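Local coordinates for acyl-CoA dehydrogenase domain protein Tcur3481 (Thermomonospora curvata, PDB 6WY9) that binds FAD as a member of the acyl-CoA dehydrogenase family and may catalyse the dehydrogenation of acyl-CoA thioesters, at residues 118-123 and 155-160; 42-47 and 83-88. All blocks are in the same frame, centred on the assembly; numbering follows the deposited sequence.

How the contacts relate
Both contacts are largely buried, but they differ in chemistry. Contact 2 lies within the N-terminal helical domain and is wholly apolar, setting helix 41-49 against the turn that leads into helix 87-100. Contact 1 belongs to the beta domain, where strand 118-122 meets the loop between strands 144-154 and 160-169. It is held mainly by hydrogen bonds and waters, and reaches the surface at Gly159. The two adjoin across the domain boundary: Arg118 makes a cation-pi contact with Trp44, Ser156 CB lies 3.4 Å from Pro86 CB, and Val121 packs on Trp88. Contact 2 closes along the chain before contact 1 opens.

Contact 1. Residues 118-123 and 155-160; sequences RLTVAL and PSITGA
Thr120 reaches from strand 118-122 to the carbonyl of Pro155. Its CB already lies 3.4 Å from Pro155 O. Beyond CB the two branches part. OG1, set anti to the backbone N (chi1 -178°), donates a hydrogen bond of 2.7 Å to Pro155 O, arriving in the carbonyl plane on a lone pair with a C=O...O angle of 144°. CG2 of Thr120, the other branch, lies 4.0 Å from Ala160 CB. The proline ring runs obliquely past the threonine and brings its CD to 3.4 Å from Val121 O, so the start of the loop lies against the strand backbone.

Two residues earlier, Arg118 reaches over the turn of the loop. Its NH2 donates to Thr158 O at 2.9 Å, with an N-H...O angle of 157°; the acceptor lies at the edge of the guanidinium, in its plane. NE donates to a water at 2.6 Å that also sits near Thr158 O and Ser156 O, while NH1 forms a salt bridge with Glu41, so the group is gripped from several sides. A second water joins the backbone N of Arg118 to the carbonyl O of Gly159, and a third sits between Leu119 O and Ser156 O.

Residues Ile157 to Ala160 form a type II beta turn, with Gly159 taking the positive phi of its third position. The turn delivers the chain into strand 160-169, which runs parallel to strand 118-122 and pairs with it through backbone bonds such as those of Thr120 with His162 and Leu164. This is a connection within the beta domain that lies between the two helical domains in acyl-CoA dehydrogenases.

Contact 2. Residues 42-47 and 83-88; sequences TLWREL and APVPLW
Trp44 and Leu43 both swing their CG atoms anti to the backbone N (chi1 -167° and -180°), which lays the indole and the isopropyl end of Leu43 against residues 83-88. The six-membered ring of Trp44 does the touching. Its CE3 lies 3.7 Å from Val85 CB, which approaches at the ring edge, near the ring plane. One atom further on, CZ3 meets Pro86 CD obliquely at 3.7 Å. The same CZ3 comes within 3.6 Å of Leu87 CD2, where the two side chains slide past each other in opposite directions.

Leu43 crosses Val85 at about a right angle: its CD2 packs on Val85 CG1 at 3.8 Å. Leu43 CD2 also reaches Ala83 CB. One turn later on the helix, Leu47 points its CD1 at Val85 CG2, tip to tip at 4.1 Å, and the same carbon touches CD2 of Leu87. Three side chains of helix 41-49 thus meet on Val85: Trp44 at CB, Leu43 at both methyls and Leu47 at CG2.

The chain opposite is shaped by its prolines. Pro84 and Pro86 each centre an inverse gamma turn, the first closed by a bond from Val85 N to Ala83 O, and Pro86 is the N-cap residue of helix 87-100. Gln78, from helix 67-80, donates its side-chain NE2 to Ala83 O. Ile19 and Phe20 of helix 5-23 extend the apolar cluster, Ile19 against Leu43 and Leu47, Phe20 against Ala83 and Leu87. No hydrogen bond joins the two segments; the contact is part of the hydrophobic core between helices in the N-terminal all-helical domain of the acyl-CoA dehydrogenase fold.

Contact 1. Residues 118-123 and 155-160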
loop_
_atom_site.group_PDB
_atom_site.type_symbol
_atom_site.label_atom_id
_atom_site.label_comp_id
_atom_site.label_asym_id
_atom_site.label_seq_id
_atom_site.Cartn_x
_atom_site.Cartn_y
_atom_site.Cartn_z
ATOM N N ARG B 118 -28.320 29.701 8.495
ATOM C CA ARG B 118 -27.273 28.781 8.065
ATOM C C ARG B 118 -26.424 29.454 6.998
ATOM O O ARG B 118 -26.830 30.435 6.368
ATOM C CB ARG B 118 -27.836 27.469 7.522
ATOM C CG ARG B 118 -28.649 26.657 8.565
ATOM C CD ARG B 118 -28.777 25.190 8.180
ATOM N NE ARG B 118 -29.401 24.965 6.868
ATOM C CZ ARG B 118 -30.668 24.582 6.710
ATOM N NH1 ARG B 118 -31.435 24.388 7.779
ATOM N NH2 ARG B 118 -31.178 24.398 5.491
ATOM N N LEU B 119 -25.249 28.876 6.786
ATOM C CA LEU B 119 -24.259 29.403 5.869
ATOM C C LEU B 119 -23.696 28.242 5.083
ATOM O O LEU B 119 -23.903 27.074 5.428
ATOM C CB LEU B 119 -23.130 30.118 6.617
ATOM C CG LEU B 119 -23.676 31.246 7.492
ATOM C CD1 LEU B 119 -22.676 31.565 8.573
ATOM C CD2 LEU B 119 -23.840 32.397 6.567
ATOM N N THR B 120 -22.971 28.564 4.018
ATOM C CA THR B 120 -22.092 27.562 3.435
ATOM C C THR B 120 -20.861 28.285 2.911
ATOM O O THR B 120 -20.760 29.514 2.966
ATOM C CB THR B 120 -22.813 26.732 2.347
ATOM O OG1 THR B 120 -21.920 25.734 1.843
ATOM C CG2 THR B 120 -23.301 27.637 1.188
ATOM N N VAL B 121 -19.898 27.494 2.441
ATOM C CA VAL B 121 -18.651 28.026 1.919
ATOM C C VAL B 121 -18.449 27.490 0.510
ATOM O O VAL B 121 -18.717 26.309 0.236
ATOM C CB VAL B 121 -17.471 27.655 2.832
ATOM C CG1 VAL B 121 -17.768 28.184 4.213
ATOM C CG2 VAL B 121 -17.255 26.104 2.879
ATOM N N ALA B 122 -17.956 28.362 -0.361
ATOM C CA ALA B 122 -17.726 28.093 -1.778
ATOM C C ALA B 122 -16.225 28.271 -1.991
ATOM O O ALA B 122 -15.748 29.356 -2.317
ATOM C CB ALA B 122 -18.570 29.031 -2.670
ATOM N N LEU B 123 -15.484 27.180 -1.779
ATOM C CA LEU B 123 -14.035 27.179 -1.762
ATOM C C LEU B 123 -13.460 26.418 -2.936
ATOM O O LEU B 123 -12.241 26.370 -3.065
ATOM C CB LEU B 123 -13.526 26.554 -0.434
ATOM C CG LEU B 123 -14.042 27.246 0.838
ATOM C CD1 LEU B 123 -13.545 26.508 2.090
ATOM C CD2 LEU B 123 -13.504 28.693 0.809
ATOM N N PRO B 155 -21.478 23.011 -0.921
ATOM C CA PRO B 155 -22.205 21.970 -0.187
ATOM C C PRO B 155 -23.444 22.534 0.479
ATOM O O PRO B 155 -23.469 23.686 0.924
ATOM C CB PRO B 155 -21.187 21.485 0.857
ATOM C CG PRO B 155 -20.307 22.748 1.093
ATOM C CD PRO B 155 -20.182 23.338 -0.309
ATOM N N SER B 156 -24.493 21.712 0.515
ATOM C CA SER B 156 -25.653 21.966 1.357
ATOM C C SER B 156 -26.196 23.381 1.150
ATOM O O SER B 156 -26.527 24.110 2.096
ATOM C CB SER B 156 -25.300 21.680 2.817
ATOM O OG SER B 156 -24.881 20.325 2.947
ATOM N N ILE B 157 -26.358 23.734 -0.126
ATOM C CA ILE B 157 -26.742 25.109 -0.512
ATOM C C ILE B 157 -28.156 25.458 -0.074
ATOM O O ILE B 157 -28.468 26.643 0.159
ATOM C CB ILE B 157 -26.553 25.291 -2.035
ATOM C CG1 ILE B 157 -26.680 26.789 -2.444
ATOM C CG2 ILE B 157 -27.640 24.491 -2.773
ATOM C CD1 ILE B 157 -25.383 27.553 -2.650
ATOM N N THR B 158 -29.049 24.459 0.069
ATOM C CA THR B 158 -30.452 24.750 0.327
ATOM C C THR B 158 -30.645 25.316 1.736
ATOM O O THR B 158 -30.194 24.731 2.735
ATOM C CB THR B 158 -31.313 23.486 0.142
ATOM O OG1 THR B 158 -30.940 22.870 -1.093
ATOM C CG2 THR B 158 -32.820 23.845 0.061
ATOM N N GLY B 159 -31.359 26.439 1.805
ATOM C CA GLY B 159 -31.623 27.138 3.045
ATOM C C GLY B 159 -30.484 27.990 3.579
ATOM O O GLY B 159 -30.656 28.621 4.624
ATOM N N ALA B 160 -29.326 28.026 2.932
ATOM C CA ALA B 160 -28.237 28.883 3.405
ATOM C C ALA B 160 -28.549 30.340 3.055
ATOM O O ALA B 160 -28.908 30.640 1.914
ATOM C CB ALA B 160 -26.909 28.453 2.795
HETATM O O HOH W 1 -28.232 25.234 4.562
HETATM O O HOH W 2 -30.382 30.447 6.713
HETATM O O HOH W 3 -25.530 24.956 4.643
#

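Contact 2. Residues 42-47 and 83-88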
loop_
_atom_site.group_PDB
_atom_site.type_symbol
_atom_site.label_atom_id
_atom_site.label_comp_id
_atom_site.label_asym_id
_atom_site.label_seq_id
_atom_site.Cartn_x
_atom_site.Cartn_y
_atom_site.Cartn_z
ATOM N N THR B 42 -35.183 19.080 11.341
ATOM C CA THR B 42 -35.517 18.735 12.716
ATOM C C THR B 42 -34.247 18.549 13.530
ATOM O O THR B 42 -34.103 19.105 14.628
ATOM C CB THR B 42 -36.380 17.466 12.736
ATOM O OG1 THR B 42 -37.556 17.718 11.945
ATOM C CG2 THR B 42 -36.819 17.161 14.195
ATOM N N LEU B 43 -33.307 17.792 12.983
ATOM C CA LEU B 43 -32.005 17.623 13.620
ATOM C C LEU B 43 -31.308 18.970 13.832
ATOM O O LEU B 43 -30.701 19.209 14.886
ATOM C CB LEU B 43 -31.143 16.717 12.763
ATOM C CG LEU B 43 -29.735 16.432 13.299
ATOM C CD1 LEU B 43 -29.815 15.918 14.757
ATOM C CD2 LEU B 43 -28.986 15.418 12.375
ATOM N N TRP B 44 -31.379 19.858 12.832
ATOM C CA TRP B 44 -30.783 21.182 12.961
ATOM C C TRP B 44 -31.385 21.940 14.145
ATOM O O TRP B 44 -30.671 22.576 14.927
ATOM C CB TRP B 44 -30.993 21.982 11.675
ATOM C CG TRP B 44 -30.131 23.191 11.665
ATOM C CD1 TRP B 44 -30.492 24.483 11.958
ATOM C CD2 TRP B 44 -28.729 23.213 11.388
ATOM N NE1 TRP B 44 -29.397 25.308 11.858
ATOM C CE2 TRP B 44 -28.299 24.554 11.520
ATOM C CE3 TRP B 44 -27.790 22.224 11.038
ATOM C CZ2 TRP B 44 -26.956 24.943 11.306
ATOM C CZ3 TRP B 44 -26.435 22.624 10.808
ATOM C CH2 TRP B 44 -26.047 23.968 10.950
ATOM N N ARG B 45 -32.706 21.916 14.265
ATOM C CA ARG B 45 -33.348 22.653 15.352
ATOM C C ARG B 45 -33.032 22.028 16.708
ATOM O O ARG B 45 -32.865 22.738 17.714
ATOM C CB ARG B 45 -34.857 22.711 15.129
ATOM C CG ARG B 45 -35.329 23.677 14.043
ATOM C CD ARG B 45 -36.880 23.758 14.032
ATOM N NE ARG B 45 -37.535 22.447 13.896
ATOM C CZ ARG B 45 -38.071 21.754 14.906
ATOM N NH1 ARG B 45 -38.036 22.235 16.144
ATOM N NH2 ARG B 45 -38.644 20.572 14.682
ATOM N N GLU B 46 -32.962 20.706 16.757
ATOM C CA GLU B 46 -32.602 20.022 18.001
ATOM C C GLU B 46 -31.182 20.390 18.436
ATOM O O GLU B 46 -30.934 20.686 19.612
ATOM C CB GLU B 46 -32.726 18.504 17.802
ATOM C CG GLU B 46 -34.146 18.000 17.428
ATOM C CD GLU B 46 -34.980 17.787 18.648
ATOM O OE1 GLU B 46 -34.379 17.303 19.631
ATOM O OE2 GLU B 46 -36.192 18.131 18.647
ATOM N N LEU B 47 -30.238 20.380 17.488
ATOM C CA LEU B 47 -28.868 20.815 17.769
ATOM C C LEU B 47 -28.815 22.248 18.283
ATOM O O LEU B 47 -28.060 22.549 19.216
ATOM C CB LEU B 47 -28.010 20.697 16.507
ATOM C CG LEU B 47 -27.818 19.228 16.108
ATOM C CD1 LEU B 47 -27.192 19.137 14.716
ATOM C CD2 LEU B 47 -26.996 18.410 17.144
ATOM N N ALA B 83 -24.803 11.882 9.890
ATOM C CA ALA B 83 -26.058 12.590 10.166
ATOM C C ALA B 83 -26.214 13.743 9.180
ATOM O O ALA B 83 -25.288 14.564 9.046
ATOM C CB ALA B 83 -26.100 13.123 11.590
ATOM N N PRO B 84 -27.337 13.806 8.434
ATOM C CA PRO B 84 -27.426 14.786 7.326
ATOM C C PRO B 84 -27.773 16.210 7.754
ATOM O O PRO B 84 -28.899 16.693 7.599
ATOM C CB PRO B 84 -28.519 14.175 6.437
ATOM C CG PRO B 84 -29.458 13.483 7.435
ATOM C CD PRO B 84 -28.466 12.844 8.409
ATOM N N VAL B 85 -26.777 16.933 8.269
ATOM C CA VAL B 85 -26.924 18.378 8.533
ATOM C C VAL B 85 -25.630 19.082 8.141
ATOM O O VAL B 85 -24.541 18.541 8.297
ATOM C CB VAL B 85 -27.230 18.680 10.027
ATOM C CG1 VAL B 85 -28.700 18.567 10.345
ATOM C CG2 VAL B 85 -26.413 17.765 10.959
ATOM N N PRO B 86 -25.742 20.341 7.657
ATOM C CA PRO B 86 -24.521 21.018 7.152
ATOM C C PRO B 86 -23.728 21.709 8.263
ATOM O O PRO B 86 -23.576 22.940 8.297
ATOM C CB PRO B 86 -25.104 22.013 6.148
ATOM C CG PRO B 86 -26.353 22.508 6.898
ATOM C CD PRO B 86 -26.941 21.190 7.489
ATOM N N LEU B 87 -23.224 20.916 9.213
ATOM C CA LEU B 87 -22.521 21.530 10.337
ATOM C C LEU B 87 -21.183 22.127 9.896
ATOM O O LEU B 87 -20.854 23.262 10.264
ATOM C CB LEU B 87 -22.320 20.499 11.457
ATOM C CG LEU B 87 -23.571 20.121 12.268
ATOM C CD1 LEU B 87 -23.260 18.853 13.142
ATOM C CD2 LEU B 87 -24.060 21.263 13.151
ATOM N N TRP B 88 -20.394 21.386 9.100
ATOM C CA TRP B 88 -19.095 22.013 8.852
ATOM C C TRP B 88 -19.229 23.231 7.934
ATOM O O TRP B 88 -18.605 24.262 8.221
ATOM C CB TRP B 88 -18.029 21.000 8.359
ATOM C CG TRP B 88 -18.064 20.572 6.914
ATOM C CD1 TRP B 88 -18.605 19.411 6.404
ATOM C CD2 TRP B 88 -17.505 21.279 5.787
ATOM N NE1 TRP B 88 -18.435 19.379 5.035
ATOM C CE2 TRP B 88 -17.786 20.518 4.633
ATOM C CE3 TRP B 88 -16.847 22.507 5.641
ATOM C CZ2 TRP B 88 -17.390 20.932 3.343
ATOM C CZ3 TRP B 88 -16.462 22.916 4.372
ATOM C CH2 TRP B 88 -16.732 22.130 3.243
#